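Local coordinates for protein periplasmic beta-glucosidase (Pseudomonas aeruginosa, PDB 6R5T) that probably hydrolyses terminal, non-reducing beta-D-glucosyl residues in the periplasm, releasing beta-D-glucose, as a family 3 glycoside hydrolase, at residues His177-Gly182 / Pro206-Ala211; Val193-Pro198 / Gln202-Pro207; Leu241-Trp246 / Gly250-Asn255. The protein carries 1 engineered substitution. All coordinates share one frame; numbering follows the deposited sequence.

Contact 1 (His177-Gly182 / Pro206-Ala211); sequences HFALYG and PPYKAA. With BGC (beta-D-glucopyranose), chain C.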
loop_
_atom_site.group_PDB
_atom_site.type_symbol
_atom_site.label_atom_id
_atom_site.label_comp_id
_atom_site.label_asym_id
_atom_site.label_seq_id
_atom_site.Cartn_x
_atom_site.Cartn_y
_atom_site.Cartn_z
ATOM N N HIS A 177 -14.940 13.318 -0.340
ATOM C CA HIS A 177 -15.518 12.562 -1.441
ATOM C C HIS A 177 -16.039 11.250 -0.845
ATOM O O HIS A 177 -15.235 10.440 -0.388
ATOM C CB HIS A 177 -14.479 12.284 -2.519
ATOM C CG HIS A 177 -13.843 13.490 -3.109
ATOM N ND1 HIS A 177 -12.674 14.015 -2.590
ATOM C CD2 HIS A 177 -14.172 14.218 -4.205
ATOM C CE1 HIS A 177 -12.338 15.043 -3.376
ATOM N NE2 HIS A 177 -13.219 15.200 -4.319
ATOM N N PHE A 178 -17.352 11.049 -0.785
ATOM C CA PHE A 178 -17.938 9.922 -0.020
ATOM C C PHE A 178 -17.846 8.702 -0.917
ATOM O O PHE A 178 -18.594 8.627 -1.914
ATOM C CB PHE A 178 -19.376 10.302 0.326
ATOM C CG PHE A 178 -20.036 9.372 1.293
ATOM C CD1 PHE A 178 -19.536 9.203 2.559
ATOM C CD2 PHE A 178 -21.214 8.718 0.952
ATOM C CE1 PHE A 178 -20.184 8.391 3.478
ATOM C CE2 PHE A 178 -21.836 7.856 1.850
ATOM C CZ PHE A 178 -21.323 7.697 3.128
ATOM N N ALA A 179 -16.947 7.723 -0.640
ATOM C CA ALA A 179 -16.088 7.666 0.536
ATOM C C ALA A 179 -14.788 6.946 0.179
ATOM O O ALA A 179 -14.753 6.155 -0.755
ATOM C CB ALA A 179 -16.782 6.916 1.659
ATOM N N LEU A 180 -13.789 7.172 1.052
ATOM C CA LEU A 180 -12.528 6.401 1.142
ATOM C C LEU A 180 -11.557 6.762 0.015
ATOM O O LEU A 180 -10.576 6.031 -0.186
ATOM C CB LEU A 180 -12.790 4.890 1.106
ATOM C CG LEU A 180 -13.903 4.329 1.985
ATOM C CD1 LEU A 180 -13.868 2.816 1.943
ATOM C CD2 LEU A 180 -13.849 4.857 3.398
ATOM N N TYR A 181 -11.818 7.847 -0.697
ATOM C CA TYR A 181 -11.118 8.185 -1.952
ATOM C C TYR A 181 -9.596 8.279 -1.743
ATOM O O TYR A 181 -8.826 7.895 -2.628
ATOM C CB TYR A 181 -11.740 9.481 -2.448
ATOM C CG TYR A 181 -11.234 10.038 -3.746
ATOM C CD1 TYR A 181 -10.942 9.275 -4.853
ATOM C CD2 TYR A 181 -11.118 11.405 -3.847
ATOM C CE1 TYR A 181 -10.454 9.874 -6.020
ATOM C CE2 TYR A 181 -10.707 12.018 -5.007
ATOM C CZ TYR A 181 -10.338 11.249 -6.087
ATOM O OH TYR A 181 -9.894 11.888 -7.220
ATOM N N GLY A 182 -9.177 8.731 -0.594
ATOM C CA GLY A 182 -7.744 8.934 -0.300
ATOM C C GLY A 182 -6.989 7.656 0.007
ATOM O O GLY A 182 -5.762 7.722 0.245
ATOM N N PRO A 206 -15.649 8.308 9.870
ATOM C CA PRO A 206 -16.073 9.343 10.811
ATOM C C PRO A 206 -16.068 10.785 10.309
ATOM O O PRO A 206 -16.991 11.540 10.694
ATOM C CB PRO A 206 -15.183 9.144 12.037
ATOM C CG PRO A 206 -14.911 7.671 12.008
ATOM C CD PRO A 206 -14.748 7.335 10.541
ATOM N N PRO A 207 -15.126 11.248 9.450
ATOM C CA PRO A 207 -15.210 12.634 8.983
ATOM C C PRO A 207 -16.457 12.960 8.148
ATOM O O PRO A 207 -16.995 14.054 8.273
ATOM C CB PRO A 207 -13.947 12.830 8.157
ATOM C CG PRO A 207 -13.013 11.786 8.769
ATOM C CD PRO A 207 -13.878 10.577 9.050
ATOM N N TYR A 208 -16.915 11.986 7.386
ATOM C CA TYR A 208 -18.144 12.213 6.585
ATOM C C TYR A 208 -19.339 12.266 7.523
ATOM O O TYR A 208 -20.192 13.152 7.346
ATOM C CB TYR A 208 -18.354 11.158 5.510
ATOM C CG TYR A 208 -17.159 10.891 4.651
ATOM C CD1 TYR A 208 -16.743 11.734 3.641
ATOM C CD2 TYR A 208 -16.482 9.714 4.815
ATOM C CE1 TYR A 208 -15.599 11.472 2.904
ATOM C CE2 TYR A 208 -15.360 9.408 4.064
ATOM C CZ TYR A 208 -14.906 10.283 3.105
ATOM O OH TYR A 208 -13.809 9.957 2.336
ATOM N N LYS A 209 -19.381 11.380 8.516
ATOM C CA LYS A 209 -20.460 11.418 9.510
ATOM C C LYS A 209 -20.432 12.738 10.280
ATOM O O LYS A 209 -21.513 13.275 10.612
ATOM C CB LYS A 209 -20.376 10.209 10.439
ATOM C CG LYS A 209 -21.548 10.120 11.394
ATOM C CD LYS A 209 -21.527 8.867 12.188
ATOM C CE LYS A 209 -22.847 8.670 12.894
ATOM N NZ LYS A 209 -23.090 9.730 13.894
ATOM N N ALA A 210 -19.255 13.261 10.630
ATOM C CA ALA A 210 -19.156 14.546 11.347
ATOM C C ALA A 210 -19.779 15.656 10.501
ATOM O O ALA A 210 -20.445 16.575 11.068
ATOM C CB ALA A 210 -17.702 14.874 11.585
ATOM N N ALA A 211 -19.563 15.628 9.182
ATOM C CA ALA A 211 -20.137 16.650 8.298
ATOM C C ALA A 211 -21.678 16.507 8.311
ATOM O O ALA A 211 -22.371 17.516 8.400
ATOM C CB ALA A 211 -19.580 16.529 6.910
HETATM C C2 BGC C . -14.747 18.464 -7.515
HETATM C C3 BGC C . -15.418 18.305 -8.894
HETATM C C4 BGC C . -14.293 17.850 -9.863
HETATM C C5 BGC C . -13.776 16.501 -9.333
HETATM C C6 BGC C . -12.625 15.951 -10.146
HETATM C C1 BGC C . -14.105 17.131 -7.112
HETATM O O1 BGC C . -13.433 17.415 -5.924
HETATM O O2 BGC C . -15.632 18.858 -6.474
HETATM O O3 BGC C . -15.914 19.591 -9.318
HETATM O O4 BGC C . -14.882 17.679 -11.162
HETATM O O5 BGC C . -13.161 16.718 -8.098
HETATM O O6 BGC C . -12.220 14.683 -9.619
#

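Contact 2 (Val193-Pro198 / Gln202-Pro207); sequences VDMSLP and QDYLPP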
loop_
_atom_site.group_PDB
_atom_site.type_symbol
_atom_site.label_atom_id
_atom_site.label_comp_id
_atom_site.label_asym_id
_atom_site.label_seq_id
_atom_site.Cartn_x
_atom_site.Cartn_y
_atom_site.Cartn_z
ATOM N N VAL A 193 -9.952 0.996 -3.934
ATOM C CA VAL A 193 -9.859 1.067 -2.476
ATOM C C VAL A 193 -10.401 -0.210 -1.918
ATOM O O VAL A 193 -11.533 -0.625 -2.264
ATOM C CB VAL A 193 -10.555 2.292 -1.871
ATOM C CG1 VAL A 193 -10.540 2.242 -0.347
ATOM C CG2 VAL A 193 -9.929 3.589 -2.386
ATOM N N ASP A 194 -9.586 -0.847 -1.098
ATOM C CA ASP A 194 -9.979 -2.156 -0.538
ATOM C C ASP A 194 -9.590 -2.139 0.922
ATOM O O ASP A 194 -8.401 -1.897 1.196
ATOM C CB ASP A 194 -9.327 -3.286 -1.324
ATOM C CG ASP A 194 -9.789 -4.632 -0.841
ATOM O OD1 ASP A 194 -9.211 -5.133 0.167
ATOM O OD2 ASP A 194 -10.717 -5.130 -1.463
ATOM N N MET A 195 -10.545 -2.310 1.837
ATOM C CA MET A 195 -10.209 -2.263 3.259
ATOM C C MET A 195 -11.278 -2.998 4.063
ATOM O O MET A 195 -12.381 -3.199 3.601
ATOM C CB MET A 195 -10.014 -0.830 3.793
ATOM C CG MET A 195 -11.232 -0.015 3.891
ATOM S SD MET A 195 -11.023 1.627 4.684
ATOM C CE MET A 195 -9.907 2.392 3.498
ATOM N N SER A 196 -10.892 -3.405 5.257
ATOM C CA SER A 196 -11.816 -4.096 6.178
ATOM C C SER A 196 -12.916 -3.149 6.648
ATOM O O SER A 196 -12.718 -1.906 6.735
ATOM C CB SER A 196 -11.052 -4.684 7.357
ATOM O OG SER A 196 -10.700 -3.653 8.306
ATOM N N LEU A 197 -14.009 -3.730 7.087
ATOM C CA LEU A 197 -15.074 -2.891 7.645
ATOM C C LEU A 197 -14.642 -2.271 8.955
ATOM O O LEU A 197 -14.968 -1.099 9.201
ATOM C CB LEU A 197 -16.377 -3.676 7.717
ATOM C CG LEU A 197 -16.959 -4.027 6.341
ATOM C CD1 LEU A 197 -18.143 -4.985 6.491
ATOM C CD2 LEU A 197 -17.385 -2.768 5.579
ATOM N N PRO A 198 -13.951 -2.967 9.898
ATOM C CA PRO A 198 -13.545 -2.265 11.102
ATOM C C PRO A 198 -12.665 -1.044 10.811
ATOM O O PRO A 198 -12.814 -0.026 11.483
ATOM C CB PRO A 198 -12.844 -3.360 11.914
ATOM C CG PRO A 198 -13.511 -4.607 11.455
ATOM C CD PRO A 198 -13.682 -4.417 9.959
ATOM N N GLN A 202 -13.904 2.691 11.877
ATOM C CA GLN A 202 -13.136 3.346 12.947
ATOM C C GLN A 202 -12.376 4.556 12.404
ATOM O O GLN A 202 -12.334 5.601 13.084
ATOM C CB GLN A 202 -12.152 2.358 13.567
ATOM C CG GLN A 202 -11.493 2.906 14.815
ATOM C CD GLN A 202 -12.440 2.989 15.994
ATOM O OE1 GLN A 202 -13.464 2.338 16.052
ATOM N NE2 GLN A 202 -12.031 3.721 17.004
ATOM N N ASP A 203 -11.769 4.422 11.221
ATOM C CA ASP A 203 -10.748 5.416 10.809
ATOM C C ASP A 203 -11.195 6.273 9.615
ATOM O O ASP A 203 -10.785 7.442 9.566
ATOM C CB ASP A 203 -9.459 4.703 10.416
ATOM C CG ASP A 203 -8.800 3.956 11.573
ATOM O OD1 ASP A 203 -8.997 4.377 12.746
ATOM O OD2 ASP A 203 -8.079 3.018 11.268
ATOM N N TYR A 204 -11.931 5.745 8.650
ATOM C CA TYR A 204 -12.104 6.463 7.358
ATOM C C TYR A 204 -13.478 7.104 7.259
ATOM O O TYR A 204 -13.543 8.189 6.677
ATOM C CB TYR A 204 -11.867 5.507 6.195
ATOM C CG TYR A 204 -10.418 5.336 5.846
ATOM C CD1 TYR A 204 -9.597 4.434 6.513
ATOM C CD2 TYR A 204 -9.830 6.130 4.878
ATOM C CE1 TYR A 204 -8.262 4.307 6.173
ATOM C CE2 TYR A 204 -8.508 6.012 4.523
ATOM C CZ TYR A 204 -7.700 5.108 5.206
ATOM O OH TYR A 204 -6.380 5.032 4.871
ATOM N N LEU A 205 -14.525 6.511 7.815
ATOM C CA LEU A 205 -15.889 7.067 7.666
ATOM C C LEU A 205 -16.197 8.213 8.635
ATOM O O LEU A 205 -17.026 9.042 8.287
ATOM C CB LEU A 205 -16.922 5.956 7.802
ATOM C CG LEU A 205 -16.989 4.982 6.644
ATOM C CD1 LEU A 205 -17.890 3.795 7.014
ATOM C CD2 LEU A 205 -17.481 5.667 5.384
ATOM N N PRO A 206 -15.649 8.308 9.870
ATOM C CA PRO A 206 -16.073 9.343 10.811
ATOM C C PRO A 206 -16.068 10.785 10.309
ATOM O O PRO A 206 -16.991 11.540 10.694
ATOM C CB PRO A 206 -15.183 9.144 12.037
ATOM C CG PRO A 206 -14.911 7.671 12.008
ATOM C CD PRO A 206 -14.748 7.335 10.541
ATOM N N PRO A 207 -15.126 11.248 9.450
ATOM C CA PRO A 207 -15.210 12.634 8.983
ATOM C C PRO A 207 -16.457 12.960 8.148
ATOM O O PRO A 207 -16.995 14.054 8.273
ATOM C CB PRO A 207 -13.947 12.830 8.157
ATOM C CG PRO A 207 -13.013 11.786 8.769
ATOM C CD PRO A 207 -13.878 10.577 9.050
#

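Contact 3 (Leu241-Trp246 / Gly250-Asn255); sequences LLRQQW and GLTISN. Engineered in segment 250-255: Asn255 (natural residue Asp).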
loop_
_atom_site.group_PDB
_atom_site.type_symbol
_atom_site.label_atom_id
_atom_site.label_comp_id
_atom_site.label_asym_id
_atom_site.label_seq_id
_atom_site.Cartn_x
_atom_site.Cartn_y
_atom_site.Cartn_z
ATOM N N LEU A 241 -26.092 2.897 4.723
ATOM C CA LEU A 241 -25.275 3.635 5.678
ATOM C C LEU A 241 -25.721 5.092 5.731
ATOM O O LEU A 241 -26.101 5.580 6.790
ATOM C CB LEU A 241 -23.819 3.502 5.258
ATOM C CG LEU A 241 -22.877 4.266 6.178
ATOM C CD1 LEU A 241 -22.859 3.652 7.572
ATOM C CD2 LEU A 241 -21.488 4.305 5.551
ATOM N N LEU A 242 -25.593 5.830 4.629
ATOM C CA LEU A 242 -25.752 7.301 4.696
ATOM C C LEU A 242 -27.183 7.679 5.115
ATOM O O LEU A 242 -27.322 8.594 5.888
ATOM C CB LEU A 242 -25.426 7.856 3.311
ATOM C CG LEU A 242 -25.558 9.364 3.143
ATOM C CD1 LEU A 242 -24.641 10.123 4.095
ATOM C CD2 LEU A 242 -25.308 9.744 1.693
ATOM N N ARG A 243 -28.206 7.005 4.586
ATOM C CA ARG A 243 -29.619 7.403 4.878
ATOM C C ARG A 243 -30.138 6.640 6.084
ATOM O O ARG A 243 -30.578 7.275 7.050
ATOM C CB ARG A 243 -30.489 7.157 3.651
ATOM C CG ARG A 243 -29.963 7.861 2.411
ATOM C CD ARG A 243 -30.368 9.275 2.403
ATOM N NE ARG A 243 -30.035 9.919 1.130
ATOM C CZ ARG A 243 -30.233 11.202 0.884
ATOM N NH1 ARG A 243 -30.812 11.973 1.803
ATOM N NH2 ARG A 243 -29.846 11.714 -0.269
ATOM N N GLN A 244 -30.132 5.321 6.020
ATOM C CA GLN A 244 -30.804 4.519 7.066
ATOM C C GLN A 244 -30.024 4.597 8.386
ATOM O O GLN A 244 -30.648 4.865 9.431
ATOM C CB GLN A 244 -31.097 3.136 6.513
ATOM C CG GLN A 244 -32.044 3.207 5.309
ATOM C CD GLN A 244 -32.248 1.923 4.538
ATOM O OE1 GLN A 244 -31.487 0.965 4.655
ATOM N NE2 GLN A 244 -33.273 1.904 3.700
ATOM N N GLN A 245 -28.708 4.431 8.382
ATOM C CA GLN A 245 -27.948 4.398 9.648
ATOM C C GLN A 245 -27.632 5.814 10.136
ATOM O O GLN A 245 -27.818 6.099 11.308
ATOM C CB GLN A 245 -26.643 3.648 9.473
ATOM C CG GLN A 245 -26.467 2.553 10.494
ATOM C CD GLN A 245 -26.686 1.233 9.801
ATOM O OE1 GLN A 245 -26.109 0.975 8.734
ATOM N NE2 GLN A 245 -27.512 0.388 10.412
ATOM N N TRP A 246 -27.179 6.705 9.256
ATOM C CA TRP A 246 -26.717 8.025 9.690
ATOM C C TRP A 246 -27.824 9.054 9.659
ATOM O O TRP A 246 -27.605 10.154 10.207
ATOM C CB TRP A 246 -25.556 8.494 8.808
ATOM C CG TRP A 246 -24.281 7.742 9.018
ATOM C CD1 TRP A 246 -23.993 6.760 9.917
ATOM C CD2 TRP A 246 -23.059 7.999 8.306
ATOM N NE1 TRP A 246 -22.677 6.378 9.809
ATOM C CE2 TRP A 246 -22.082 7.117 8.808
ATOM C CE3 TRP A 246 -22.712 8.884 7.279
ATOM C CZ2 TRP A 246 -20.773 7.098 8.310
ATOM C CZ3 TRP A 246 -21.419 8.870 6.789
ATOM C CH2 TRP A 246 -20.454 8.012 7.326
ATOM N N GLY A 250 -30.294 15.108 3.208
ATOM C CA GLY A 250 -29.932 16.082 2.193
ATOM C C GLY A 250 -29.759 15.449 0.826
ATOM O O GLY A 250 -30.395 14.405 0.499
ATOM N N LEU A 251 -28.955 16.106 0.013
ATOM C CA LEU A 251 -28.808 15.859 -1.418
ATOM C C LEU A 251 -27.516 15.062 -1.688
ATOM O O LEU A 251 -26.416 15.502 -1.227
ATOM C CB LEU A 251 -28.745 17.214 -2.109
ATOM C CG LEU A 251 -28.564 17.185 -3.612
ATOM C CD1 LEU A 251 -29.750 16.509 -4.268
ATOM C CD2 LEU A 251 -28.368 18.598 -4.151
ATOM N N THR A 252 -27.606 13.971 -2.425
ATOM C CA THR A 252 -26.383 13.303 -2.932
ATOM C C THR A 252 -26.086 13.756 -4.355
ATOM O O THR A 252 -26.994 13.777 -5.237
ATOM C CB THR A 252 -26.501 11.795 -2.801
ATOM O OG1 THR A 252 -27.690 11.383 -3.486
ATOM C CG2 THR A 252 -26.585 11.343 -1.357
ATOM N N ILE A 253 -24.839 14.059 -4.646
ATOM C CA ILE A 253 -24.419 14.563 -5.955
ATOM C C ILE A 253 -23.353 13.615 -6.479
ATOM O O ILE A 253 -22.381 13.373 -5.758
ATOM C CB ILE A 253 -23.879 15.994 -5.854
ATOM C CG1 ILE A 253 -24.878 16.901 -5.149
ATOM C CG2 ILE A 253 -23.447 16.490 -7.217
ATOM C CD1 ILE A 253 -24.410 18.322 -4.961
ATOM N N SER A 254 -23.508 13.160 -7.714
ATOM C CA SER A 254 -22.465 12.360 -8.376
ATOM C C SER A 254 -21.253 13.242 -8.633
ATOM O O SER A 254 -21.298 14.483 -8.721
ATOM C CB SER A 254 -22.954 11.753 -9.651
ATOM O OG SER A 254 -22.754 12.673 -10.707
ATOM N N ASN A 255 -20.137 12.574 -8.796
ATOM C CA ASN A 255 -18.949 13.256 -9.281
ATOM C C ASN A 255 -19.036 13.397 -10.795
ATOM O O ASN A 255 -20.003 12.949 -11.483
ATOM C CB ASN A 255 -17.738 12.478 -8.759
ATOM C CG ASN A 255 -16.621 13.361 -8.295
ATOM O OD1 ASN A 255 -16.167 14.178 -9.085
ATOM N ND2 ASN A 255 -16.184 13.163 -7.033
#

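Contact 1 (His177-Gly182 / Pro206-Ala211)
The phenol oxygen of Tyr208 has two hydrogen-bond partners: the backbone N-H of Leu180 donates to OH over 3.1 Å at 155°, and Asp128 forms a second hydrogen bond with the same atom. The Leu180 bond ties helix 206-213 to the loop that follows strand 172-178 in the TIM-barrel-type N-terminal domain, at the end of the strand that carries His177 into the sugar pocket. Tyr208 makes every close approach from the helix. With CG anti to its carbonyl carbon (chi1 -50°), the ring projects from the helix across residues 177-180. Phe178 presents an edge to one face of this ring in a T-shaped stack, planes at 75° and centroids 5.3 Å apart; the CD1 corner of Phe178 comes to 3.6 Å from Tyr208 CG. Farther out along the phenol, Ala179 CB packs 3.7 Å from Tyr208 CE2. The peptide bonds before His177 and before Ala179 are both cis, in the stretch that the phenol end meets. His177 turns away from the helix and toward the ligand. Its ring is held by Asp128 at ND1, the residue that also meets Tyr208, and is covered on one face by Tyr181, whose CE2 sits over the ring centre. At the imidazole edge, His177 NE2 and glucose O1 share a hydrogen bond of 2.7 Å.

Contact 2 (Val193-Pro198 / Gln202-Pro207)
This is a Met-aromatic contact across the short helix 197-204, in the TIM-barrel-type N-terminal domain: Met195, just before the helix, folds back onto Tyr204, farther along the helix. The helix lies on the connection that leads from strand 172-178 to helix 206-213, beside the second subunit. The methyl group of Met195 does most of the touching. CE sits over one face of the Tyr204 ring, 3.6 Å from the centroid and 9° off the normal, a CH-pi contact of almost vertical approach. The sulfur lies toward the rim and meets the ring obliquely, with SD 3.6 Å from Tyr204 CD1. Two torsions of Met195 set this up: CG stands between the backbone N and the carbonyl carbon (chi1 70°), and a bend at chi3 (64°) curls the methyl over the ring. Tyr204 is also packed by Leu180 and Arg131.

Along the chain, helix 197-204 links the two residues. Its start is marked by Ser196 at the N-cap position, where OG takes a hydrogen bond from the backbone N of Arg199; the same OG bonds to Asp194 of the second subunit, so the cap forms part of the dimer interface. Met195 also packs against Asp194 of that subunit. Farther on, the helix widens into a pi-type turn at 202-204. The amide of Gln202 reaches out of the helix to the C-terminal part of the chain, its OE1 accepting from the backbone N of Tyr701. Within the helix, Gln202 N donates to Pro198 O over 3.0 Å, and Gln202 CB lies 3.2 Å from that same Pro198 oxygen.

Contact 3 (Leu241-Trp246 / Gly250-Asn255)
The guanidinium group of Arg243 meets Gly250 with its edge: NH1 and NH2 both point at the single carbonyl oxygen, end-on, and Gly250 O lies only 8° out of the guanidinium plane. The two bonds are nearly equal, NH1 to Gly250 O 2.8 Å and NH2 to Gly250 O 2.9 Å, and both are bent, as a fork closing on one acceptor must be. Both nitrogens come from the same face of the carbonyl plane, NH2 standing above it rather than on a lone pair. The methyl of Thr252 approaches the guanidinium obliquely, with CG2 3.5 Å from Arg243 NH2. A bend at chi2 (-81°) turns the arginine chain toward the start of the strand.

Helix 235-245 and strand 251-253 run almost antiparallel here, 166° between the short segments, their axes 11.5 Å apart. In the repeating beta-alpha pattern of the TIM-barrel-type domain, this helix leads through a short loop into the next strand of the parallel sheet. Arg243 spans that loop, since NH1 also bonds to the carbonyl of Phe248. NH2 carries a salt bridge to Asp316 on helix 307-323, which probably helps to fix the rotation of the group and to balance its charge.

On the inner side of the helix, Leu242 meets the strand through one methyl, CD2 to Thr252 CG2 3.7 Å. Thr252 thus touches both helix residues with CG2, while its OG1 is hydrogen-bonded to the backbone O of Gly282 and the backbone N of Asp284. Farther along, beyond the helix, Ser254 OG donates to Asn255 O over 2.9 Å. Asn255 is an engineered residue, aspartate in the natural protein; its ND2 bonds to the backbone oxygen of Val221, and the residue touches the bound glucose.

Contacts 1 and 2 have centres about 9 Å apart and share Pro206 and Pro207; Leu180 of contact 1 packs on contact 2, its CD2 3.5 Å from Tyr204 CB. Contact 3, its centre about 11 Å from that of contact 1, joins it on the outer side through Trp246, whose CZ3 lies 3.6 Å from Phe178 CE1. The same two contacts meet again at the sugar, where His177 CD2 is 3.6 Å from ND2 of the engineered Asn255; both residues belong to the glycan pocket. Contacts 2 and 3, about 17 Å between centres, touch where Leu205 CD1 packs 3.9 Å from Leu241 CD2. Contact 2 instead faces the second subunit.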